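PDB 1VRM: hypothetical protein TM1553 from Thermotoga maritima, which belongs to the ApbE family and is probably a flavin-handling enzyme that, like its relatives, transfers FMN from FAD onto target proteins. Local coordinates for residues A[140-145]-A[154-159]; A[206-211]-A[220-225]; A[246-251]-A[281-286]. One frame throughout, in Å; residues are numbered along the deposited sequence.

Contact 1: A[140-145]-A[154-159]; sequences YKNVLF and VKNGVK
V143 and V154 face each other as an antiparallel non-hydrogen-bonded pair, V143 CA lying 4.8 Å from V154 CA, and one residue outward K155 N donates to N142 O at 3.0 Å. This is the open end of the beta hairpin 143-146/151-154, which forms two strands of a small three-stranded antiparallel sheet. Past it the two chains part: residues 140-142 are a short 3-10 segment, while K155 to V158 make a type I' turn that folds back over N142.

The amide of N142 is the centre of the contact. Its CG stands beside the backbone N and anti to the carbonyl carbon (chi1 -67°), which carries OD1 across to the turn. There N156 ND2 reaches N142 OD1 at 2.7 Å along an almost straight N-H line (168°). The two amides are perpendicular: OD1 lies in the plane of the N156 amide, but ND2 of N156 comes from well above the carbonyl plane of N142. The other end of the N142 amide, ND2, bonds to G139 O, so both ends are gripped and the flip of the group is settled.

From the turn's far end V158 presses CG1 against N142 CB at 3.5 Å. Deeper in, V143 CG2 and V154 CG1 meet more loosely at 4.4 Å. The turn is also tied to earlier parts of the same chain, N156 O bonding to H137 ND1 and G157 O to R109 NH1.

K155 runs out extended beyond CG and crosses N142 at about a right angle, its CE 3.5 Å from N142 OD1 and its CD brushing the methyl CD1 of L144. K155 NZ ends on a water, 2.9 Å away, and that water donates in turn to K141 O at 3.1 Å.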
loop_
_atom_site.group_PDB
_atom_site.type_symbol
_atom_site.label_atom_id
_atom_site.label_comp_id
_atom_site.label_asym_id
_atom_site.label_seq_id
_atom_site.Cartn_x
_atom_site.Cartn_y
_atom_site.Cartn_z
ATOM N N TYR A 140 2.100 6.168 -15.640
ATOM C CA TYR A 140 3.319 6.569 -14.886
ATOM C C TYR A 140 4.382 7.222 -15.735
ATOM O O TYR A 140 5.226 7.961 -15.224
ATOM C CB TYR A 140 3.948 5.391 -14.146
ATOM C CG TYR A 140 4.578 4.367 -15.032
ATOM C CD1 TYR A 140 3.801 3.403 -15.681
ATOM C CD2 TYR A 140 5.963 4.340 -15.223
ATOM C CE1 TYR A 140 4.398 2.417 -16.499
ATOM C CE2 TYR A 140 6.551 3.395 -16.054
ATOM C CZ TYR A 140 5.766 2.449 -16.673
ATOM O OH TYR A 140 6.372 1.509 -17.483
ATOM N N LYS A 141 4.393 6.926 -17.025
ATOM C CA LYS A 141 5.375 7.537 -17.915
ATOM C C LYS A 141 5.214 9.056 -18.065
ATOM O O LYS A 141 6.091 9.731 -18.607
ATOM C CB LYS A 141 5.375 6.843 -19.278
ATOM C CG LYS A 141 5.810 5.377 -19.205
ATOM C CD LYS A 141 5.631 4.695 -20.568
ATOM C CE LYS A 141 6.044 3.240 -20.508
ATOM N NZ LYS A 141 5.999 2.622 -21.869
ATOM N N ASN A 142 4.106 9.602 -17.560
ATOM C CA ASN A 142 3.840 11.036 -17.570
ATOM C C ASN A 142 4.494 11.764 -16.407
ATOM O O ASN A 142 4.362 12.967 -16.285
ATOM C CB ASN A 142 2.343 11.287 -17.583
ATOM C CG ASN A 142 1.714 10.840 -18.851
ATOM O OD1 ASN A 142 2.018 11.378 -19.944
ATOM N ND2 ASN A 142 0.833 9.833 -18.760
ATOM N N VAL A 143 5.137 11.031 -15.502
ATOM C CA VAL A 143 5.917 11.672 -14.431
ATOM C C VAL A 143 7.366 11.745 -14.859
ATOM O O VAL A 143 7.999 10.689 -15.076
ATOM C CB VAL A 143 5.843 10.876 -13.142
ATOM C CG1 VAL A 143 6.527 11.653 -11.978
ATOM C CG2 VAL A 143 4.368 10.560 -12.816
ATOM N N LEU A 144 7.877 12.967 -14.981
ATOM C CA LEU A 144 9.251 13.210 -15.462
ATOM C C LEU A 144 10.110 13.668 -14.304
ATOM O O LEU A 144 9.629 14.351 -13.380
ATOM C CB LEU A 144 9.257 14.285 -16.536
ATOM C CG LEU A 144 8.240 14.086 -17.666
ATOM C CD1 LEU A 144 8.403 15.156 -18.732
ATOM C CD2 LEU A 144 8.345 12.694 -18.260
ATOM N N PHE A 145 11.394 13.283 -14.373
ATOM C CA PHE A 145 12.351 13.518 -13.302
ATOM C C PHE A 145 13.543 14.303 -13.794
ATOM O O PHE A 145 14.033 14.050 -14.887
ATOM C CB PHE A 145 12.835 12.174 -12.773
ATOM C CG PHE A 145 11.752 11.363 -12.145
ATOM C CD1 PHE A 145 11.388 11.613 -10.857
ATOM C CD2 PHE A 145 11.091 10.371 -12.840
ATOM C CE1 PHE A 145 10.362 10.883 -10.244
ATOM C CE2 PHE A 145 10.070 9.613 -12.244
ATOM C CZ PHE A 145 9.691 9.898 -10.954
ATOM N N VAL A 154 4.716 16.732 -13.854
ATOM C CA VAL A 154 3.614 15.866 -14.313
ATOM C C VAL A 154 3.054 16.440 -15.606
ATOM O O VAL A 154 2.660 17.600 -15.624
ATOM C CB VAL A 154 2.500 15.647 -13.294
ATOM C CG1 VAL A 154 2.978 14.719 -12.201
ATOM C CG2 VAL A 154 1.932 16.959 -12.703
ATOM N N LYS A 155 3.115 15.642 -16.689
ATOM C CA LYS A 155 2.525 16.032 -17.952
ATOM C C LYS A 155 1.193 15.328 -18.217
ATOM O O LYS A 155 0.784 14.388 -17.512
ATOM C CB LYS A 155 3.468 15.803 -19.117
ATOM C CG LYS A 155 3.899 14.464 -19.325
ATOM C CD LYS A 155 4.771 14.367 -20.591
ATOM C CE LYS A 155 4.983 12.914 -20.963
ATOM N NZ LYS A 155 5.593 12.775 -22.318
ATOM N N ASN A 156 0.489 15.840 -19.237
ATOM C CA ASN A 156 -0.788 15.284 -19.666
ATOM C C ASN A 156 -1.828 15.274 -18.563
ATOM O O ASN A 156 -2.805 14.514 -18.617
ATOM C CB ASN A 156 -0.603 13.888 -20.258
ATOM C CG ASN A 156 0.121 13.934 -21.578
ATOM O OD1 ASN A 156 -0.189 14.783 -22.411
ATOM N ND2 ASN A 156 1.107 13.084 -21.759
ATOM N N GLY A 157 -1.686 16.170 -17.603
ATOM C CA GLY A 157 -2.671 16.357 -16.568
ATOM C C GLY A 157 -2.711 15.231 -15.568
ATOM O O GLY A 157 -3.658 15.140 -14.772
ATOM N N VAL A 158 -1.666 14.423 -15.488
ATOM C CA VAL A 158 -1.731 13.311 -14.523
ATOM C C VAL A 158 -1.615 13.850 -13.093
ATOM O O VAL A 158 -1.026 14.914 -12.849
ATOM C CB VAL A 158 -0.730 12.182 -14.739
ATOM C CG1 VAL A 158 -0.821 11.562 -16.100
ATOM C CG2 VAL A 158 0.649 12.631 -14.442
ATOM N N LYS A 159 -2.166 13.086 -12.165
ATOM C CA LYS A 159 -2.026 13.349 -10.767
ATOM C C LYS A 159 -1.536 12.073 -10.068
ATOM O O LYS A 159 -1.994 10.969 -10.349
ATOM C CB LYS A 159 -3.318 13.803 -10.138
ATOM C CG LYS A 159 -3.769 15.207 -10.646
ATOM C CD LYS A 159 -4.916 15.710 -9.832
ATOM C CE LYS A 159 -5.215 17.208 -9.994
ATOM N NZ LYS A 159 -6.329 17.735 -9.075
HETATM O O HOH W 1 5.825 9.972 -21.690
#

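Contact 2: A[206-211]-A[220-225]; sequences PWVIGV and IDYIYL
V208 and Y224 sit side by side as a non-hydrogen-bonded pair in the antiparallel beta hairpin 207-212/219-225, a two-stranded ribbon whose strands run at 150° to each other. Hydrogen-bonded pairs flank them: W207 with L225, and I209 with I223, where I209 N to I223 O and I223 N to I209 O are both 2.8 Å.

The Y224 side chain can be traced outward from its root, where Y224 CB rests on P206 CB at 3.9 Å. CG lies beside the backbone N (chi1 -64°), which sets the ring alongside the V208 side chain, the two pointing the same way. Y224 CD2 then comes 3.8 Å from V208 CG2, with P206 CG at the ring edge near its plane. Y224 CE2 touches both methyls, the closer being V208 CG2 at 3.6 Å, and Y224 CZ has V208 CG1 as its neighbour at 4.1 Å. That methyl also touches CD1 of Y222, so V208 is held between two tyrosines on the more exposed face.

The other face carries I209, V211, I223 and L225 and turns inward. I209 CD1 meets L225 CD1, while I223 and L225 pack on I268 and V211 on T266, both in strand 262-269 of the large sheet. W207 points to this side too but swings away from the hairpin, its ring meeting F188 and Y18 edge-to-face and its NE1 bonding to G199 O.

Toward the other end of the segments I220 N donates to V211 O at 2.9 Å, nearly in line with the carbonyl (171° at the oxygen).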
loop_
_atom_site.group_PDB
_atom_site.type_symbol
_atom_site.label_atom_id
_atom_site.label_comp_id
_atom_site.label_asym_id
_atom_site.label_seq_id
_atom_site.Cartn_x
_atom_site.Cartn_y
_atom_site.Cartn_z
ATOM N N PRO A 206 8.372 -16.392 16.159
ATOM C CA PRO A 206 7.588 -15.724 15.129
ATOM C C PRO A 206 6.300 -15.108 15.664
ATOM O O PRO A 206 5.716 -15.563 16.648
ATOM C CB PRO A 206 7.273 -16.873 14.137
ATOM C CG PRO A 206 7.209 -18.045 14.944
ATOM C CD PRO A 206 8.306 -17.860 16.012
ATOM N N TRP A 207 5.886 -14.030 15.023
ATOM C CA TRP A 207 4.578 -13.452 15.216
ATOM C C TRP A 207 3.605 -14.240 14.362
ATOM O O TRP A 207 3.879 -14.572 13.209
ATOM C CB TRP A 207 4.537 -11.992 14.835
ATOM C CG TRP A 207 5.461 -11.158 15.669
ATOM C CD1 TRP A 207 6.762 -10.870 15.424
ATOM C CD2 TRP A 207 5.154 -10.605 16.930
ATOM N NE1 TRP A 207 7.276 -10.117 16.431
ATOM C CE2 TRP A 207 6.314 -9.952 17.395
ATOM C CE3 TRP A 207 4.013 -10.576 17.712
ATOM C CZ2 TRP A 207 6.346 -9.297 18.599
ATOM C CZ3 TRP A 207 4.053 -9.917 18.911
ATOM C CH2 TRP A 207 5.210 -9.271 19.331
ATOM N N VAL A 208 2.442 -14.493 14.932
ATOM C CA VAL A 208 1.406 -15.290 14.257
ATOM C C VAL A 208 0.390 -14.333 13.714
ATOM O O VAL A 208 -0.212 -13.552 14.465
ATOM C CB VAL A 208 0.695 -16.251 15.204
ATOM C CG1 VAL A 208 -0.266 -17.168 14.373
ATOM C CG2 VAL A 208 1.703 -17.080 15.953
ATOM N N ILE A 209 0.224 -14.353 12.407
ATOM C CA ILE A 209 -0.583 -13.363 11.706
ATOM C C ILE A 209 -1.712 -14.086 10.982
ATOM O O ILE A 209 -1.477 -15.028 10.227
ATOM C CB ILE A 209 0.244 -12.523 10.738
ATOM C CG1 ILE A 209 1.351 -11.791 11.507
ATOM C CG2 ILE A 209 -0.649 -11.550 9.991
ATOM C CD1 ILE A 209 2.443 -11.226 10.676
ATOM N N GLY A 210 -2.925 -13.646 11.253
ATOM C CA GLY A 210 -4.114 -14.216 10.620
ATOM C C GLY A 210 -4.441 -13.527 9.300
ATOM O O GLY A 210 -4.457 -12.319 9.240
ATOM N N VAL A 211 -4.660 -14.291 8.230
ATOM C CA VAL A 211 -5.093 -13.763 6.950
ATOM C C VAL A 211 -6.623 -13.742 7.023
ATOM O O VAL A 211 -7.229 -14.765 7.266
ATOM C CB VAL A 211 -4.649 -14.650 5.766
ATOM C CG1 VAL A 211 -5.155 -14.090 4.454
ATOM C CG2 VAL A 211 -3.092 -14.857 5.776
ATOM N N ILE A 220 -8.701 -17.208 7.380
ATOM C CA ILE A 220 -8.620 -18.288 6.409
ATOM C C ILE A 220 -7.231 -18.948 6.432
ATOM O O ILE A 220 -7.059 -20.036 5.895
ATOM C CB ILE A 220 -8.965 -17.835 4.979
ATOM C CG1 ILE A 220 -8.013 -16.727 4.537
ATOM C CG2 ILE A 220 -10.447 -17.429 4.865
ATOM C CD1 ILE A 220 -8.245 -16.283 3.095
ATOM N N ASP A 221 -6.241 -18.325 7.073
ATOM C CA ASP A 221 -4.898 -18.932 7.130
ATOM C C ASP A 221 -4.107 -18.200 8.204
ATOM O O ASP A 221 -4.426 -17.039 8.510
ATOM C CB ASP A 221 -4.229 -18.762 5.776
ATOM C CG ASP A 221 -3.072 -19.744 5.538
ATOM O OD1 ASP A 221 -2.802 -20.686 6.358
ATOM O OD2 ASP A 221 -2.399 -19.544 4.498
ATOM N N TYR A 222 -3.103 -18.889 8.772
ATOM C CA TYR A 222 -2.145 -18.272 9.685
ATOM C C TYR A 222 -0.748 -18.365 9.138
ATOM O O TYR A 222 -0.356 -19.421 8.635
ATOM C CB TYR A 222 -2.170 -18.930 11.042
ATOM C CG TYR A 222 -3.385 -18.585 11.857
ATOM C CD1 TYR A 222 -3.474 -17.364 12.522
ATOM C CD2 TYR A 222 -4.451 -19.462 11.940
ATOM C CE1 TYR A 222 -4.594 -17.035 13.274
ATOM C CE2 TYR A 222 -5.571 -19.135 12.682
ATOM C CZ TYR A 222 -5.619 -17.941 13.341
ATOM O OH TYR A 222 -6.742 -17.633 14.074
ATOM N N ILE A 223 -0.039 -17.251 9.213
ATOM C CA ILE A 223 1.356 -17.251 8.878
ATOM C C ILE A 223 2.205 -16.845 10.053
ATOM O O ILE A 223 1.724 -16.273 11.028
ATOM C CB ILE A 223 1.666 -16.380 7.645
ATOM C CG1 ILE A 223 1.288 -14.927 7.912
ATOM C CG2 ILE A 223 0.902 -16.916 6.440
ATOM C CD1 ILE A 223 1.985 -13.933 7.003
ATOM N N TYR A 224 3.470 -17.215 9.949
ATOM C CA TYR A 224 4.428 -17.088 11.042
ATOM C C TYR A 224 5.588 -16.285 10.527
ATOM O O TYR A 224 6.247 -16.698 9.602
ATOM C CB TYR A 224 4.854 -18.483 11.504
ATOM C CG TYR A 224 3.695 -19.244 12.074
ATOM C CD1 TYR A 224 2.783 -19.894 11.247
ATOM C CD2 TYR A 224 3.512 -19.339 13.444
ATOM C CE1 TYR A 224 1.705 -20.596 11.784
ATOM C CE2 TYR A 224 2.463 -20.007 13.966
ATOM C CZ TYR A 224 1.560 -20.648 13.146
ATOM O OH TYR A 224 0.496 -21.325 13.704
ATOM N N LEU A 225 5.825 -15.111 11.081
ATOM C CA LEU A 225 6.909 -14.232 10.627
ATOM C C LEU A 225 7.809 -13.822 11.796
ATOM O O LEU A 225 7.360 -13.185 12.772
ATOM C CB LEU A 225 6.397 -12.953 9.946
ATOM C CG LEU A 225 5.611 -13.067 8.649
ATOM C CD1 LEU A 225 5.190 -11.662 8.209
ATOM C CD2 LEU A 225 6.441 -13.711 7.576
#

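Contact 3: A[246-251]-A[281-286]; sequences RYHHIL and AGFVMA
H248 and F283 approach from opposite directions and meet as an offset edge-to-face pair, the edge of F283 turned toward the face of H248. Their ring centroids are 5.3 Å apart and the planes stand at 79°. The nearest atoms are H248 CE1 and F283 CE1, at 3.6 Å; F283 CZ is the next ring carbon along that edge.

I250 takes the flat of the same phenyl ring. I250 CD1 sits 3.7 Å from the centroid of the F283 ring and only 4° off the ring normal, a CH-pi contact over the centre of one face. The second branch slides to the rim: I250 CG2 is 3.6 Å from F283 CD1. With CG of F283 anti to the backbone N (chi1 -171°), the ring reaches toward residues 246-251, its edge meeting H248 and one face meeting I250.

The helix is 272-296, the long one lying along the eight-stranded antiparallel sheet of this ApbE-family fold; F283 also touches V262 and V265 of that sheet. Facing it, residues 246-251 leave the small hairpin 239-242/245-248 and bend through an inverse gamma turn centred on I250. An unidentified ligand, probably from the crystallisation liquor, bonds to H249 NE2 and L251 O and lies close to the I250 side chain, consistent with a pocket beside the bend.

The imidazole of H248 is pinned by both nitrogens. H248 ND1 takes the N-H of I250 at 3.1 Å from I250 N, roughly in the ring plane, and NE2 bonds to A259 O. One helix position on, V284 uses a single methyl: its CG2 lies 3.9 Å from I250 CG2 and 3.7 Å from L251 O, while the L251 side chain turns the other way, onto L110, L111 and W114.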
loop_
_atom_site.group_PDB
_atom_site.type_symbol
_atom_site.label_atom_id
_atom_site.label_comp_id
_atom_site.label_asym_id
_atom_site.label_seq_id
_atom_site.Cartn_x
_atom_site.Cartn_y
_atom_site.Cartn_z
ATOM N N ARG A 246 -20.693 -3.230 -6.061
ATOM C CA ARG A 246 -19.607 -2.667 -5.279
ATOM C C ARG A 246 -18.572 -1.995 -6.189
ATOM O O ARG A 246 -18.163 -2.600 -7.181
ATOM C CB ARG A 246 -18.900 -3.792 -4.534
ATOM C CG ARG A 246 -17.799 -3.322 -3.644
ATOM C CD ARG A 246 -17.141 -4.440 -2.876
ATOM N NE ARG A 246 -18.129 -5.035 -1.946
ATOM C CZ ARG A 246 -17.877 -5.645 -0.814
ATOM N NH1 ARG A 246 -16.639 -5.774 -0.352
ATOM N NH2 ARG A 246 -18.902 -6.100 -0.101
ATOM N N TYR A 247 -18.165 -0.786 -5.830
ATOM C CA TYR A 247 -17.101 -0.061 -6.520
ATOM C C TYR A 247 -16.051 0.204 -5.458
ATOM O O TYR A 247 -16.256 0.937 -4.509
ATOM C CB TYR A 247 -17.651 1.220 -7.142
ATOM C CG TYR A 247 -18.727 0.894 -8.115
ATOM C CD1 TYR A 247 -18.428 0.565 -9.430
ATOM C CD2 TYR A 247 -20.062 0.928 -7.727
ATOM C CE1 TYR A 247 -19.382 0.243 -10.330
ATOM C CE2 TYR A 247 -21.057 0.599 -8.648
ATOM C CZ TYR A 247 -20.707 0.262 -9.945
ATOM O OH TYR A 247 -21.652 -0.081 -10.898
ATOM N N HIS A 248 -14.912 -0.440 -5.628
ATOM C CA HIS A 248 -13.814 -0.323 -4.668
ATOM C C HIS A 248 -12.650 0.471 -5.320
ATOM O O HIS A 248 -12.651 0.726 -6.540
ATOM C CB HIS A 248 -13.365 -1.704 -4.228
ATOM C CG HIS A 248 -12.822 -2.525 -5.337
ATOM N ND1 HIS A 248 -11.547 -2.341 -5.839
ATOM C CD2 HIS A 248 -13.381 -3.525 -6.059
ATOM C CE1 HIS A 248 -11.365 -3.190 -6.838
ATOM N NE2 HIS A 248 -12.446 -3.939 -6.969
ATOM N N HIS A 249 -11.690 0.853 -4.482
ATOM C CA HIS A 249 -10.675 1.842 -4.852
ATOM C C HIS A 249 -9.496 1.285 -5.632
ATOM O O HIS A 249 -8.615 2.044 -6.047
ATOM C CB HIS A 249 -10.162 2.545 -3.588
ATOM C CG HIS A 249 -9.103 1.771 -2.886
ATOM N ND1 HIS A 249 -9.351 0.565 -2.264
ATOM C CD2 HIS A 249 -7.766 1.986 -2.777
ATOM C CE1 HIS A 249 -8.226 0.099 -1.746
ATOM N NE2 HIS A 249 -7.250 0.941 -2.048
ATOM N N ILE A 250 -9.457 -0.028 -5.808
ATOM C CA ILE A 250 -8.326 -0.649 -6.532
ATOM C C ILE A 250 -8.672 -0.686 -8.011
ATOM O O ILE A 250 -9.168 -1.661 -8.582
ATOM C CB ILE A 250 -7.929 -2.028 -6.031
ATOM C CG1 ILE A 250 -7.768 -2.009 -4.511
ATOM C CG2 ILE A 250 -6.606 -2.473 -6.702
ATOM C CD1 ILE A 250 -7.595 -3.384 -3.890
ATOM N N LEU A 251 -8.364 0.434 -8.662
ATOM C CA LEU A 251 -8.650 0.561 -10.090
ATOM C C LEU A 251 -7.596 -0.134 -10.925
ATOM O O LEU A 251 -6.401 -0.129 -10.589
ATOM C CB LEU A 251 -8.724 2.053 -10.464
ATOM C CG LEU A 251 -9.706 2.913 -9.661
ATOM C CD1 LEU A 251 -9.743 4.403 -10.134
ATOM C CD2 LEU A 251 -11.104 2.388 -9.700
ATOM N N ALA A 281 -0.622 -4.462 -7.264
ATOM C CA ALA A 281 -0.413 -4.965 -8.619
ATOM C C ALA A 281 -0.999 -6.374 -8.797
ATOM O O ALA A 281 -1.623 -6.688 -9.798
ATOM C CB ALA A 281 1.066 -5.029 -8.951
ATOM N N GLY A 282 -0.753 -7.229 -7.813
ATOM C CA GLY A 282 -1.279 -8.616 -7.883
ATOM C C GLY A 282 -2.792 -8.649 -7.903
ATOM O O GLY A 282 -3.407 -9.476 -8.607
ATOM N N PHE A 283 -3.421 -7.782 -7.131
ATOM C CA PHE A 283 -4.888 -7.678 -7.130
ATOM C C PHE A 283 -5.401 -7.368 -8.554
ATOM O O PHE A 283 -6.299 -7.997 -9.056
ATOM C CB PHE A 283 -5.340 -6.593 -6.194
ATOM C CG PHE A 283 -6.839 -6.567 -5.977
ATOM C CD1 PHE A 283 -7.650 -5.927 -6.910
ATOM C CD2 PHE A 283 -7.416 -7.160 -4.882
ATOM C CE1 PHE A 283 -9.026 -5.865 -6.729
ATOM C CE2 PHE A 283 -8.800 -7.129 -4.700
ATOM C CZ PHE A 283 -9.595 -6.469 -5.627
ATOM N N VAL A 284 -4.801 -6.373 -9.189
ATOM C CA VAL A 284 -5.165 -5.983 -10.534
ATOM C C VAL A 284 -4.877 -7.079 -11.557
ATOM O O VAL A 284 -5.637 -7.262 -12.479
ATOM C CB VAL A 284 -4.448 -4.684 -10.947
ATOM C CG1 VAL A 284 -4.608 -4.409 -12.452
ATOM C CG2 VAL A 284 -4.866 -3.494 -10.053
HETATM N N MSE A 285 -3.748 -7.765 -11.437
HETATM C CA MSE A 285 -3.360 -8.744 -12.442
HETATM C C MSE A 285 -4.057 -10.095 -12.269
HETATM O O MSE A 285 -4.167 -10.855 -13.239
HETATM C CB MSE A 285 -1.846 -8.924 -12.374
HETATM C CG MSE A 285 -1.127 -7.709 -12.873
HETATM SE SE MSE A 285 0.822 -7.939 -12.776
HETATM C CE MSE A 285 0.933 -9.103 -14.514
ATOM N N ALA A 286 -4.455 -10.415 -11.051
ATOM C CA ALA A 286 -4.941 -11.791 -10.754
ATOM C C ALA A 286 -6.330 -12.065 -11.343
ATOM O O ALA A 286 -6.731 -13.223 -11.510
ATOM C CB ALA A 286 -4.946 -12.064 -9.288
#

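In the fold
Contacts 1 and 2 both join the arms of a beta hairpin, yet they lie on opposite sides of the chain's centre, their own centres about 39 Å apart. Contact 1 belongs to a small outlying sheet and is mostly polar, an asparagine-to-asparagine bond and a bridging water beside a few buried valines. Contact 2 is a two-stranded ribbon, one face more exposed and carrying two tyrosines, the other mainly aliphatic and packed in part on strand 262-269. Contact 3 is the buried one and has no hydrogen bond across it, relying on ring edges, ring faces and methyls. It shares a support with contact 2: F283 and the inner face of that hairpin both pack on strand 262-269.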